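Local coordinates for protein eukaryotic translation initiation factor 4 gamma 5 (Trypanosoma cruzi, PDB 6OZU) that probably serves as a scaffold in translation initiation, through a MIF4G domain of the kind that recruits the helicase eIF4A in related eIF4G proteins, at residues K41-V46 with R85-A90; V49-S54 with N89-Q94; K151-V156 with R202-E207; E196-F201 with E226-N231. All coordinates share one frame; numbering follows the deposited sequence.

Interaction 1: K41-V46 with R85-A90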
loop_
_atom_site.group_PDB
_atom_site.type_symbol
_atom_site.label_atom_id
_atom_site.label_comp_id
_atom_site.label_asym_id
_atom_site.label_seq_id
_atom_site.Cartn_x
_atom_site.Cartn_y
_atom_site.Cartn_z
ATOM N N LYS A 41 3.560 -17.113 16.604
ATOM C CA LYS A 41 4.012 -15.845 17.188
ATOM C C LYS A 41 5.271 -15.322 16.501
ATOM O O LYS A 41 5.318 -14.138 16.154
ATOM C CB LYS A 41 4.164 -15.935 18.719
ATOM N N GLU A 42 6.249 -16.215 16.237
ATOM C CA GLU A 42 7.513 -15.906 15.553
ATOM C C GLU A 42 7.301 -15.437 14.109
ATOM O O GLU A 42 7.963 -14.486 13.682
ATOM C CB GLU A 42 8.457 -17.113 15.584
ATOM C CG GLU A 42 9.055 -17.392 16.949
ATOM C CD GLU A 42 9.870 -18.665 17.073
ATOM O OE1 GLU A 42 9.622 -19.621 16.301
ATOM O OE2 GLU A 42 10.754 -18.708 17.956
ATOM N N ILE A 43 6.377 -16.099 13.368
ATOM C CA ILE A 43 6.038 -15.775 11.976
ATOM C C ILE A 43 5.261 -14.450 11.921
ATOM O O ILE A 43 5.595 -13.586 11.106
ATOM C CB ILE A 43 5.314 -16.964 11.255
ATOM C CG1 ILE A 43 6.220 -18.218 11.214
ATOM C CG2 ILE A 43 4.887 -16.577 9.831
ATOM C CD1 ILE A 43 5.508 -19.500 11.131
ATOM N N GLN A 44 4.259 -14.275 12.816
ATOM C CA GLN A 44 3.447 -13.051 12.915
ATOM C C GLN A 44 4.331 -11.826 13.190
ATOM O O GLN A 44 4.070 -10.742 12.661
ATOM C CB GLN A 44 2.381 -13.204 14.009
ATOM C CG GLN A 44 1.145 -12.343 13.811
ATOM C CD GLN A 44 -0.021 -12.870 14.616
ATOM O OE1 GLN A 44 -0.626 -13.892 14.281
ATOM N NE2 GLN A 44 -0.356 -12.200 15.709
ATOM N N ASP A 45 5.399 -12.026 13.987
ATOM C CA ASP A 45 6.387 -11.013 14.347
ATOM C C ASP A 45 7.197 -10.586 13.124
ATOM O O ASP A 45 7.407 -9.390 12.945
ATOM C CB ASP A 45 7.304 -11.531 15.457
ATOM C CG ASP A 45 8.305 -10.511 15.926
ATOM O OD1 ASP A 45 7.932 -9.649 16.748
ATOM O OD2 ASP A 45 9.462 -10.572 15.471
ATOM N N VAL A 46 7.617 -11.547 12.270
ATOM C CA VAL A 46 8.370 -11.277 11.037
ATOM C C VAL A 46 7.561 -10.354 10.122
ATOM O O VAL A 46 8.107 -9.392 9.578
ATOM C CB VAL A 46 8.795 -12.585 10.303
ATOM C CG1 VAL A 46 9.389 -12.288 8.918
ATOM C CG2 VAL A 46 9.777 -13.392 11.142
ATOM N N ARG A 85 0.298 -20.916 4.182
ATOM C CA ARG A 85 -1.081 -20.485 4.400
ATOM C C ARG A 85 -1.104 -19.491 5.558
ATOM O O ARG A 85 -1.736 -18.434 5.432
ATOM C CB ARG A 85 -1.982 -21.695 4.659
ATOM C CG ARG A 85 -3.466 -21.422 4.438
ATOM C CD ARG A 85 -4.414 -22.565 4.801
ATOM N NE ARG A 85 -3.989 -23.385 5.945
ATOM C CZ ARG A 85 -3.298 -24.514 5.835
ATOM N NH1 ARG A 85 -2.953 -24.974 4.644
ATOM N NH2 ARG A 85 -2.945 -25.187 6.915
ATOM N N PHE A 86 -0.334 -19.780 6.639
ATOM C CA PHE A 86 -0.231 -18.897 7.801
ATOM C C PHE A 86 0.354 -17.541 7.457
ATOM O O PHE A 86 -0.214 -16.540 7.892
ATOM C CB PHE A 86 0.512 -19.540 8.987
ATOM C CG PHE A 86 0.503 -18.666 10.220
ATOM C CD1 PHE A 86 -0.601 -18.641 11.064
ATOM C CD2 PHE A 86 1.570 -17.817 10.500
ATOM C CE1 PHE A 86 -0.628 -17.805 12.181
ATOM C CE2 PHE A 86 1.535 -16.965 11.606
ATOM C CZ PHE A 86 0.441 -16.977 12.448
ATOM N N ILE A 87 1.488 -17.493 6.704
ATOM C CA ILE A 87 2.148 -16.238 6.289
ATOM C C ILE A 87 1.158 -15.345 5.549
ATOM O O ILE A 87 1.091 -14.142 5.818
ATOM C CB ILE A 87 3.444 -16.471 5.449
ATOM C CG1 ILE A 87 4.550 -17.144 6.275
ATOM C CG2 ILE A 87 3.971 -15.147 4.882
ATOM C CD1 ILE A 87 5.723 -17.706 5.445
ATOM N N ARG A 88 0.399 -15.949 4.616
ATOM C CA ARG A 88 -0.610 -15.291 3.788
ATOM C C ARG A 88 -1.761 -14.680 4.600
ATOM O O ARG A 88 -2.190 -13.566 4.314
ATOM C CB ARG A 88 -1.118 -16.255 2.716
ATOM C CG ARG A 88 -0.128 -16.403 1.571
ATOM C CD ARG A 88 -0.392 -17.642 0.757
ATOM N NE ARG A 88 0.470 -17.694 -0.417
ATOM C CZ ARG A 88 1.682 -18.228 -0.444
ATOM N NH1 ARG A 88 2.210 -18.751 0.657
ATOM N NH2 ARG A 88 2.382 -18.237 -1.566
ATOM N N ASN A 89 -2.213 -15.375 5.634
ATOM C CA ASN A 89 -3.261 -14.883 6.522
ATOM C C ASN A 89 -2.719 -13.827 7.476
ATOM O O ASN A 89 -3.485 -12.961 7.902
ATOM C CB ASN A 89 -3.942 -16.037 7.255
ATOM C CG ASN A 89 -4.784 -16.872 6.328
ATOM O OD1 ASN A 89 -5.736 -16.397 5.687
ATOM N ND2 ASN A 89 -4.429 -18.126 6.210
ATOM N N ALA A 90 -1.393 -13.860 7.771
ATOM C CA ALA A 90 -0.747 -12.856 8.619
ATOM C C ALA A 90 -0.588 -11.542 7.834
ATOM O O ALA A 90 -0.769 -10.478 8.426
ATOM C CB ALA A 90 0.591 -13.357 9.118
#
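Gln44 OE1 has two neighbours at the rim of this contact: it lies 3.7 Å from Phe86 CZ, and the side chain of Arg93, two turns further along helix 82-112, comes up beside it. The approach to the ring is oblique, and the Gln44 amide is turned only 15° from the ring plane. Deeper in, the Phe86 ring points its edge at Ile43, whose CG2 lies close to the ring plane, 3.6 Å from Phe86 CD2. Ile43 CB follows at 3.8 Å from Phe86 CE2, giving the branch point two neighbouring ring carbons to rest on. CG2 is the branch of Ile43 set anti to its backbone N (chi1 -61°, measured to CG1), and this places it between the ring and Ile87, with Ile43 CG2 also 3.6 Å from Ile87 CG1. The two isoleucines cross nearly at right angles. In the fold, these turns belong to helices 40-53 and 82-112, which are separated in the chain by helix 63-76, and their local axes pass 9.7 Å apart at a crossing angle of -46°, as in the stacked helices of HEAT-like MIF4G domains. The backbones come nearest at Gln44 and Ala90, whose CA atoms are 6.0 Å apart. Ile87 also touches Ile47, carrying the apolar seam inward, while Phe86 has a bound glycerol, probably from the crystallisation liquor, against its side chain.

Interaction 2: V49-S54 with N89-Q94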
loop_
_atom_site.group_PDB
_atom_site.type_symbol
_atom_site.label_atom_id
_atom_site.label_comp_id
_atom_site.label_asym_id
_atom_site.label_seq_id
_atom_site.Cartn_x
_atom_site.Cartn_y
_atom_site.Cartn_z
ATOM N N VAL A 49 7.192 -6.819 11.793
ATOM C CA VAL A 49 8.473 -6.113 11.671
ATOM C C VAL A 49 8.617 -5.447 10.301
ATOM O O VAL A 49 8.897 -4.247 10.233
ATOM C CB VAL A 49 9.674 -7.045 12.034
ATOM C CG1 VAL A 49 11.006 -6.522 11.485
ATOM C CG2 VAL A 49 9.762 -7.232 13.532
ATOM N N ILE A 50 8.415 -6.218 9.218
ATOM C CA ILE A 50 8.526 -5.705 7.852
ATOM C C ILE A 50 7.471 -4.605 7.608
ATOM O O ILE A 50 7.814 -3.548 7.067
ATOM C CB ILE A 50 8.468 -6.861 6.803
ATOM C CG1 ILE A 50 9.573 -7.930 7.071
ATOM C CG2 ILE A 50 8.541 -6.308 5.365
ATOM C CD1 ILE A 50 9.413 -9.251 6.383
ATOM N N PHE A 51 6.209 -4.830 8.055
ATOM C CA PHE A 51 5.112 -3.874 7.892
ATOM C C PHE A 51 5.333 -2.539 8.661
ATOM O O PHE A 51 4.956 -1.485 8.143
ATOM C CB PHE A 51 3.764 -4.518 8.222
ATOM C CG PHE A 51 3.079 -5.176 7.039
ATOM C CD1 PHE A 51 3.679 -6.234 6.362
ATOM C CD2 PHE A 51 1.814 -4.768 6.634
ATOM C CE1 PHE A 51 3.051 -6.829 5.266
ATOM C CE2 PHE A 51 1.174 -5.386 5.554
ATOM C CZ PHE A 51 1.796 -6.410 4.879
ATOM N N ASN A 52 5.996 -2.584 9.847
ATOM C CA ASN A 52 6.314 -1.375 10.620
ATOM C C ASN A 52 7.459 -0.569 9.983
ATOM O O ASN A 52 7.350 0.658 9.833
ATOM C CB ASN A 52 6.598 -1.699 12.082
ATOM C CG ASN A 52 5.373 -2.042 12.903
ATOM O OD1 ASN A 52 4.223 -1.810 12.498
ATOM N ND2 ASN A 52 5.594 -2.589 14.094
ATOM N N LYS A 53 8.521 -1.272 9.543
ATOM C CA LYS A 53 9.664 -0.671 8.854
ATOM C C LYS A 53 9.202 -0.039 7.521
ATOM O O LYS A 53 9.733 0.991 7.106
ATOM C CB LYS A 53 10.783 -1.736 8.654
ATOM C CG LYS A 53 12.083 -1.267 7.964
ATOM C CD LYS A 53 12.986 -0.343 8.821
ATOM C CE LYS A 53 14.431 -0.799 8.899
ATOM N NZ LYS A 53 15.195 -0.514 7.656
ATOM N N SER A 54 8.180 -0.631 6.888
ATOM C CA SER A 54 7.632 -0.155 5.624
ATOM C C SER A 54 6.763 1.115 5.724
ATOM O O SER A 54 6.544 1.778 4.701
ATOM C CB SER A 54 6.866 -1.272 4.932
ATOM O OG SER A 54 7.736 -2.329 4.570
ATOM N N ASN A 89 -2.213 -15.375 5.634
ATOM C CA ASN A 89 -3.261 -14.883 6.522
ATOM C C ASN A 89 -2.719 -13.827 7.476
ATOM O O ASN A 89 -3.485 -12.961 7.902
ATOM C CB ASN A 89 -3.942 -16.037 7.255
ATOM C CG ASN A 89 -4.784 -16.872 6.328
ATOM O OD1 ASN A 89 -5.736 -16.397 5.687
ATOM N ND2 ASN A 89 -4.429 -18.126 6.210
ATOM N N ALA A 90 -1.393 -13.860 7.771
ATOM C CA ALA A 90 -0.747 -12.856 8.619
ATOM C C ALA A 90 -0.588 -11.542 7.834
ATOM O O ALA A 90 -0.769 -10.478 8.426
ATOM C CB ALA A 90 0.591 -13.357 9.118
ATOM N N ILE A 91 -0.295 -11.615 6.496
ATOM C CA ILE A 91 -0.232 -10.450 5.586
ATOM C C ILE A 91 -1.633 -9.810 5.495
ATOM O O ILE A 91 -1.735 -8.604 5.668
ATOM C CB ILE A 91 0.410 -10.760 4.200
ATOM C CG1 ILE A 91 1.898 -11.145 4.353
ATOM C CG2 ILE A 91 0.299 -9.562 3.258
ATOM C CD1 ILE A 91 2.425 -12.085 3.261
ATOM N N ILE A 92 -2.709 -10.622 5.348
ATOM C CA ILE A 92 -4.111 -10.146 5.321
ATOM C C ILE A 92 -4.440 -9.359 6.597
ATOM O O ILE A 92 -4.863 -8.207 6.501
ATOM C CB ILE A 92 -5.124 -11.303 5.070
ATOM C CG1 ILE A 92 -5.031 -11.821 3.618
ATOM C CG2 ILE A 92 -6.563 -10.896 5.428
ATOM C CD1 ILE A 92 -5.654 -13.212 3.375
ATOM N N ARG A 93 -4.192 -9.958 7.763
ATOM C CA ARG A 93 -4.420 -9.362 9.082
ATOM C C ARG A 93 -3.586 -8.098 9.303
ATOM O O ARG A 93 -4.110 -7.102 9.805
ATOM C CB ARG A 93 -4.172 -10.389 10.220
ATOM C CG ARG A 93 -5.273 -11.418 10.361
ATOM C CD ARG A 93 -5.121 -12.326 11.589
ATOM N NE ARG A 93 -4.775 -13.703 11.215
ATOM C CZ ARG A 93 -3.562 -14.241 11.341
ATOM N NH1 ARG A 93 -2.566 -13.540 11.884
ATOM N NH2 ARG A 93 -3.336 -15.486 10.939
ATOM N N GLN A 94 -2.287 -8.139 8.956
ATOM C CA GLN A 94 -1.412 -6.981 9.137
ATOM C C GLN A 94 -1.763 -5.824 8.168
ATOM O O GLN A 94 -1.578 -4.672 8.554
ATOM C CB GLN A 94 0.076 -7.371 9.091
ATOM C CG GLN A 94 1.044 -6.382 9.779
ATOM C CD GLN A 94 0.778 -6.082 11.234
ATOM O OE1 GLN A 94 0.705 -4.919 11.644
ATOM N NE2 GLN A 94 0.648 -7.111 12.050
#
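Gln94 swings its CG anti to the backbone N (chi1 -158°) and then turns about its CB-CG bond (chi2 57°), folding its aliphatic part against Phe51 while the amide turns off to one side. CB of Gln94 sits over one face of the Phe51 ring in a CH-pi contact, 4.2 Å from the ring centroid and 20° off the normal. It is displaced toward the rim, and there Gln94 CG comes in tightest, 3.6 Å from Phe51 CD2 and equally near Phe51 CG. The two side chains run past each other in opposite directions, with the amide plane steep to the ring, so the glutamine offers methylene groups to the aromatic. At the far end of the ring, Phe51 CZ meets Ile91 CG2 at 3.8 Å, the two side chains crossing at about a right angle, with the methyl oblique to the ring. At the end of this segment Ser54 folds back on the helix: its OG donates to Ile50 O at 2.8 Å, while Ser54 N bonds to the same oxygen from the opposite face of the carbonyl plane. Two donors thus hold the carbonyl oxygen of buried Ile50. All three residues that touch are buried, and the site lies where several helices converge: Phe138 of helix 118-144 packs edge-to-face with Phe51, Val70 of helix 63-76 lies against Ile91, and Cys95 and Thr98 continue the wall of helix 82-112.

Interaction 3: K151-V156 with R202-E207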
loop_
_atom_site.group_PDB
_atom_site.type_symbol
_atom_site.label_atom_id
_atom_site.label_comp_id
_atom_site.label_asym_id
_atom_site.label_seq_id
_atom_site.Cartn_x
_atom_site.Cartn_y
_atom_site.Cartn_z
ATOM N N LYS A 151 -9.813 -5.314 -2.889
ATOM C CA LYS A 151 -10.834 -4.853 -1.926
ATOM C C LYS A 151 -10.291 -3.902 -0.855
ATOM O O LYS A 151 -11.026 -3.028 -0.401
ATOM C CB LYS A 151 -11.565 -6.025 -1.231
ATOM C CG LYS A 151 -11.263 -7.452 -1.709
ATOM C CD LYS A 151 -11.598 -8.438 -0.585
ATOM C CE LYS A 151 -11.968 -9.831 -1.038
ATOM N NZ LYS A 151 -13.375 -9.906 -1.525
ATOM N N VAL A 152 -9.029 -4.086 -0.431
ATOM C CA VAL A 152 -8.367 -3.222 0.565
ATOM C C VAL A 152 -8.089 -1.854 -0.062
ATOM O O VAL A 152 -8.380 -0.818 0.544
ATOM C CB VAL A 152 -7.078 -3.868 1.147
ATOM C CG1 VAL A 152 -6.332 -2.913 2.093
ATOM C CG2 VAL A 152 -7.406 -5.180 1.867
ATOM N N VAL A 153 -7.565 -1.872 -1.296
ATOM C CA VAL A 153 -7.265 -0.698 -2.103
ATOM C C VAL A 153 -8.545 0.129 -2.303
ATOM O O VAL A 153 -8.540 1.328 -2.029
ATOM C CB VAL A 153 -6.572 -1.090 -3.436
ATOM C CG1 VAL A 153 -6.089 0.157 -4.206
ATOM C CG2 VAL A 153 -5.411 -2.044 -3.172
ATOM N N LEU A 154 -9.645 -0.534 -2.689
ATOM C CA LEU A 154 -10.956 0.071 -2.887
ATOM C C LEU A 154 -11.483 0.745 -1.615
ATOM O O LEU A 154 -11.943 1.887 -1.711
ATOM C CB LEU A 154 -11.949 -0.984 -3.388
ATOM C CG LEU A 154 -13.406 -0.541 -3.580
ATOM C CD1 LEU A 154 -13.552 0.454 -4.727
ATOM C CD2 LEU A 154 -14.314 -1.731 -3.727
ATOM N N HIS A 155 -11.409 0.047 -0.442
ATOM C CA HIS A 155 -11.852 0.564 0.872
ATOM C C HIS A 155 -11.049 1.778 1.311
ATOM O O HIS A 155 -11.623 2.705 1.881
ATOM C CB HIS A 155 -11.828 -0.520 1.980
ATOM C CG HIS A 155 -12.487 -0.114 3.279
ATOM N ND1 HIS A 155 -13.708 -0.644 3.668
ATOM C CD2 HIS A 155 -12.052 0.722 4.255
ATOM C CE1 HIS A 155 -13.983 -0.096 4.844
ATOM N NE2 HIS A 155 -13.021 0.740 5.231
ATOM N N VAL A 156 -9.724 1.803 1.037
ATOM C CA VAL A 156 -8.877 2.944 1.403
ATOM C C VAL A 156 -9.278 4.170 0.568
ATOM O O VAL A 156 -9.468 5.254 1.134
ATOM C CB VAL A 156 -7.358 2.647 1.276
ATOM C CG1 VAL A 156 -6.526 3.936 1.291
ATOM C CG2 VAL A 156 -6.883 1.681 2.345
ATOM N N ARG A 202 -7.504 0.187 -12.477
ATOM C CA ARG A 202 -8.518 0.819 -13.335
ATOM C C ARG A 202 -9.914 0.334 -12.917
ATOM O O ARG A 202 -10.835 1.143 -12.826
ATOM C CB ARG A 202 -8.226 0.530 -14.820
ATOM C CG ARG A 202 -9.176 1.200 -15.778
ATOM C CD ARG A 202 -9.034 0.665 -17.189
ATOM N NE ARG A 202 -9.863 1.397 -18.145
ATOM C CZ ARG A 202 -11.137 1.159 -18.438
ATOM N NH1 ARG A 202 -11.816 0.233 -17.777
ATOM N NH2 ARG A 202 -11.756 1.882 -19.363
ATOM N N ALA A 203 -10.041 -0.968 -12.635
ATOM C CA ALA A 203 -11.262 -1.633 -12.166
ATOM C C ALA A 203 -11.759 -1.057 -10.829
ATOM O O ALA A 203 -12.967 -0.891 -10.652
ATOM C CB ALA A 203 -11.010 -3.121 -12.021
ATOM N N VAL A 204 -10.823 -0.753 -9.902
ATOM C CA VAL A 204 -11.065 -0.153 -8.582
ATOM C C VAL A 204 -11.681 1.237 -8.765
ATOM O O VAL A 204 -12.680 1.555 -8.115
ATOM C CB VAL A 204 -9.765 -0.138 -7.724
ATOM C CG1 VAL A 204 -9.881 0.776 -6.498
ATOM C CG2 VAL A 204 -9.415 -1.541 -7.288
ATOM N N LEU A 205 -11.111 2.037 -9.682
ATOM C CA LEU A 205 -11.614 3.368 -9.983
ATOM C C LEU A 205 -12.970 3.327 -10.640
ATOM O O LEU A 205 -13.753 4.244 -10.414
ATOM C CB LEU A 205 -10.620 4.218 -10.801
ATOM C CG LEU A 205 -9.196 4.362 -10.249
ATOM C CD1 LEU A 205 -8.385 5.229 -11.157
ATOM C CD2 LEU A 205 -9.183 4.918 -8.826
ATOM N N GLU A 206 -13.272 2.268 -11.412
ATOM C CA GLU A 206 -14.582 2.079 -12.060
ATOM C C GLU A 206 -15.644 1.753 -11.011
ATOM O O GLU A 206 -16.783 2.183 -11.169
ATOM C CB GLU A 206 -14.546 0.988 -13.140
ATOM C CG GLU A 206 -13.894 1.408 -14.449
ATOM C CD GLU A 206 -14.683 2.332 -15.364
ATOM O OE1 GLU A 206 -14.061 3.268 -15.914
ATOM O OE2 GLU A 206 -15.905 2.128 -15.538
ATOM N N GLU A 207 -15.273 1.017 -9.933
ATOM C CA GLU A 207 -16.156 0.697 -8.813
ATOM C C GLU A 207 -16.551 1.938 -8.027
ATOM O O GLU A 207 -17.727 2.109 -7.719
ATOM C CB GLU A 207 -15.533 -0.335 -7.884
ATOM C CG GLU A 207 -15.832 -1.745 -8.314
ATOM C CD GLU A 207 -15.278 -2.826 -7.414
ATOM O OE1 GLU A 207 -16.072 -3.447 -6.668
ATOM O OE2 GLU A 207 -14.049 -3.060 -7.473
#
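The helix-on-helix layering of the MIF4G fold is seen here where helix 150-162 lies against helix 194-208, two helices with helix 173-186 between them in the chain. Their local axes approach to 9.8 Å and cross at -45°, and the backbones come nearest at Leu154 and Val204, whose CA atoms are 5.7 Å apart. Leu154 has the largest share of the contact. With CG anti to its backbone N (chi1 177°), it reaches over to the other helix and sets its two methyls against different parts of it. CD1 drops onto the backbone, 3.7 Å from Val204 O, and also lies 3.8 Å from Glu207 CB. CD2 instead faces the end of Glu207, 3.8 Å from Glu207 OE1, so the acidic chain, extended beyond CG and crossing the leucine at about a right angle, flanks it from methylene to carboxylate. Val204, one turn before Glu207, turns its CG1 branch into the Leu154 backbone, 3.8 Å from Leu154 CA. The same methyl reaches Val153 more loosely, with Val204 CG1 and Val153 CG1 4.5 Å apart. The contact grades outward: Val153 and Val204 are buried, Leu154 partly covered, and Glu207 exposed at the margin. Val153 also rests on Phe143 of helix 118-144, Val204 touches Leu157, and Leu154 meets Met211 in the loop after helix 194-208. Leucine and valine packing between neighbouring helices, with a glutamate alongside at the solvent margin, is consistent with the layered helices of a HEAT-like MIF4G domain.

Interaction 4: E196-F201 with E226-N231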
loop_
_atom_site.group_PDB
_atom_site.type_symbol
_atom_site.label_atom_id
_atom_site.label_comp_id
_atom_site.label_asym_id
_atom_site.label_seq_id
_atom_site.Cartn_x
_atom_site.Cartn_y
_atom_site.Cartn_z
ATOM N N GLU A 196 -0.871 -6.942 -15.331
ATOM C CA GLU A 196 -2.020 -7.320 -14.530
ATOM C C GLU A 196 -2.448 -6.255 -13.523
ATOM O O GLU A 196 -3.649 -6.147 -13.283
ATOM C CB GLU A 196 -1.803 -8.679 -13.832
ATOM N N PHE A 197 -1.518 -5.483 -12.920
ATOM C CA PHE A 197 -1.947 -4.544 -11.879
ATOM C C PHE A 197 -2.575 -3.229 -12.412
ATOM O O PHE A 197 -3.414 -2.649 -11.723
ATOM C CB PHE A 197 -0.851 -4.268 -10.819
ATOM C CG PHE A 197 0.395 -3.489 -11.180
ATOM C CD1 PHE A 197 0.337 -2.114 -11.405
ATOM C CD2 PHE A 197 1.644 -4.093 -11.141
ATOM C CE1 PHE A 197 1.492 -1.388 -11.703
ATOM C CE2 PHE A 197 2.800 -3.362 -11.425
ATOM C CZ PHE A 197 2.719 -2.012 -11.683
ATOM N N VAL A 198 -2.181 -2.762 -13.599
ATOM C CA VAL A 198 -2.725 -1.535 -14.214
ATOM C C VAL A 198 -4.237 -1.756 -14.552
ATOM O O VAL A 198 -5.040 -0.941 -14.084
ATOM C CB VAL A 198 -1.838 -1.029 -15.368
ATOM C CG1 VAL A 198 -2.549 0.020 -16.225
ATOM C CG2 VAL A 198 -0.533 -0.485 -14.813
ATOM N N PRO A 199 -4.681 -2.904 -15.147
ATOM C CA PRO A 199 -6.131 -3.123 -15.325
ATOM C C PRO A 199 -6.890 -3.321 -14.015
ATOM O O PRO A 199 -8.078 -2.993 -13.965
ATOM C CB PRO A 199 -6.193 -4.381 -16.191
ATOM C CG PRO A 199 -4.849 -4.422 -16.869
ATOM C CD PRO A 199 -3.921 -3.986 -15.805
ATOM N N LYS A 200 -6.210 -3.837 -12.956
ATOM C CA LYS A 200 -6.783 -4.067 -11.627
ATOM C C LYS A 200 -7.084 -2.741 -10.921
ATOM O O LYS A 200 -8.126 -2.624 -10.271
ATOM C CB LYS A 200 -5.852 -4.925 -10.766
ATOM C CG LYS A 200 -5.987 -6.418 -10.928
ATOM C CD LYS A 200 -4.953 -7.138 -10.054
ATOM C CE LYS A 200 -5.303 -8.572 -9.738
ATOM N NZ LYS A 200 -5.959 -8.733 -8.398
ATOM N N PHE A 201 -6.171 -1.757 -11.030
ATOM C CA PHE A 201 -6.337 -0.428 -10.425
ATOM C C PHE A 201 -7.413 0.361 -11.150
ATOM O O PHE A 201 -8.162 1.096 -10.516
ATOM C CB PHE A 201 -5.010 0.343 -10.406
ATOM C CG PHE A 201 -5.042 1.631 -9.609
ATOM C CD1 PHE A 201 -5.159 1.610 -8.216
ATOM C CD2 PHE A 201 -4.902 2.862 -10.241
ATOM C CE1 PHE A 201 -5.189 2.802 -7.481
ATOM C CE2 PHE A 201 -4.914 4.052 -9.501
ATOM C CZ PHE A 201 -5.046 4.013 -8.124
ATOM N N GLU A 226 -9.344 7.440 -18.107
ATOM C CA GLU A 226 -9.021 7.853 -19.473
ATOM C C GLU A 226 -7.504 8.009 -19.687
ATOM O O GLU A 226 -6.994 7.531 -20.686
ATOM C CB GLU A 226 -9.760 9.145 -19.798
ATOM C CG GLU A 226 -9.936 9.434 -21.274
ATOM C CD GLU A 226 -10.565 10.770 -21.616
ATOM O OE1 GLU A 226 -10.578 11.112 -22.819
ATOM O OE2 GLU A 226 -11.041 11.476 -20.699
ATOM N N THR A 227 -6.791 8.673 -18.742
ATOM C CA THR A 227 -5.332 8.861 -18.764
ATOM C C THR A 227 -4.620 7.501 -18.611
ATOM O O THR A 227 -3.622 7.274 -19.306
ATOM C CB THR A 227 -4.899 9.866 -17.699
ATOM O OG1 THR A 227 -5.687 11.043 -17.835
ATOM C CG2 THR A 227 -3.432 10.207 -17.794
ATOM N N ILE A 228 -5.121 6.618 -17.710
ATOM C CA ILE A 228 -4.607 5.253 -17.508
ATOM C C ILE A 228 -4.654 4.524 -18.863
ATOM O O ILE A 228 -3.672 3.887 -19.228
ATOM C CB ILE A 228 -5.404 4.466 -16.414
ATOM C CG1 ILE A 228 -5.027 4.958 -15.005
ATOM C CG2 ILE A 228 -5.183 2.924 -16.527
ATOM C CD1 ILE A 228 -5.840 4.353 -13.826
ATOM N N ASP A 229 -5.804 4.614 -19.581
ATOM C CA ASP A 229 -6.071 4.005 -20.887
ATOM C C ASP A 229 -5.126 4.542 -21.969
ATOM O O ASP A 229 -4.552 3.764 -22.724
ATOM C CB ASP A 229 -7.521 4.282 -21.315
ATOM C CG ASP A 229 -8.600 3.481 -20.615
ATOM O OD1 ASP A 229 -8.251 2.569 -19.833
ATOM O OD2 ASP A 229 -9.795 3.757 -20.867
ATOM N N ASN A 230 -4.975 5.871 -22.036
ATOM C CA ASN A 230 -4.090 6.556 -22.973
ATOM C C ASN A 230 -2.656 6.063 -22.786
ATOM O O ASN A 230 -1.992 5.690 -23.750
ATOM C CB ASN A 230 -4.154 8.069 -22.769
ATOM C CG ASN A 230 -5.408 8.805 -23.256
ATOM O OD1 ASN A 230 -6.378 8.242 -23.796
ATOM N ND2 ASN A 230 -5.413 10.108 -23.045
ATOM N N ASN A 231 -2.198 6.039 -21.543
ATOM C CA ASN A 231 -0.868 5.559 -21.196
ATOM C C ASN A 231 -0.718 4.051 -21.407
ATOM O O ASN A 231 0.350 3.600 -21.793
ATOM C CB ASN A 231 -0.498 5.980 -19.788
ATOM C CG ASN A 231 -0.076 7.422 -19.739
ATOM O OD1 ASN A 231 0.995 7.783 -20.180
ATOM N ND2 ASN A 231 -0.907 8.291 -19.229
#
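The Phe201 ring turns an edge to Ile228, whose CD1 lies near the ring plane, 4.0 Å from Phe201 CD2; the ring also packs among Leu182, Leu183 and Cys186 of helix 173-186 and Phe143 of helix 118-144. Isoleucine and ring cross at about a right angle. The second branch of Ile228 serves the other neighbour: CG2, anti to the backbone N (chi1 -75° to CG1), meets Val198 CG1 at 3.9 Å, the two side chains sliding past each other in opposite directions. One isoleucine thus fits between two residues of the facing helix, one turn apart. That helix is kinked at Pro199, whose N makes no bond to the preceding turn. On the Ile228 side, Asn231 folds back onto its own helix, its ND2 bonding to Thr227 O at 2.9 Å (N-H...O angle 146°). Asn231 N reaches the same oxygen, also at 2.9 Å, from the opposite face of the carbonyl plane. Outside the two segments, Asp229 has a charged partner in Arg202 of helix 194-208. Helices 194-208 and 215-235 are consecutive in the chain, and their apolar packing is consistent with the helical stacking of a HEAT-like MIF4G domain.

How the interactions relate
Interactions 1 and 2 join the same two helices, 40-53 and 82-112, at successive places: interaction 1 sits further from the chain's centre with an amide and Arg93 at its rim, while interaction 2 is buried and centres on one phenylalanine ring packed by glutamine methylenes and an isoleucine. Interactions 3 and 4 share helix 194-208 and touch directly, through a salt bridge from Arg202 to Asp229 and through Leu205 against Ile228. Interaction 3 is partly buried, grading from valines to an exposed glutamate as interaction 1 grades from isoleucines to a glutamine; their helix pairs cross at nearly the same angle. Interaction 4, apolar and buried, lies opposite interactions 1 and 2 across the chain's centre.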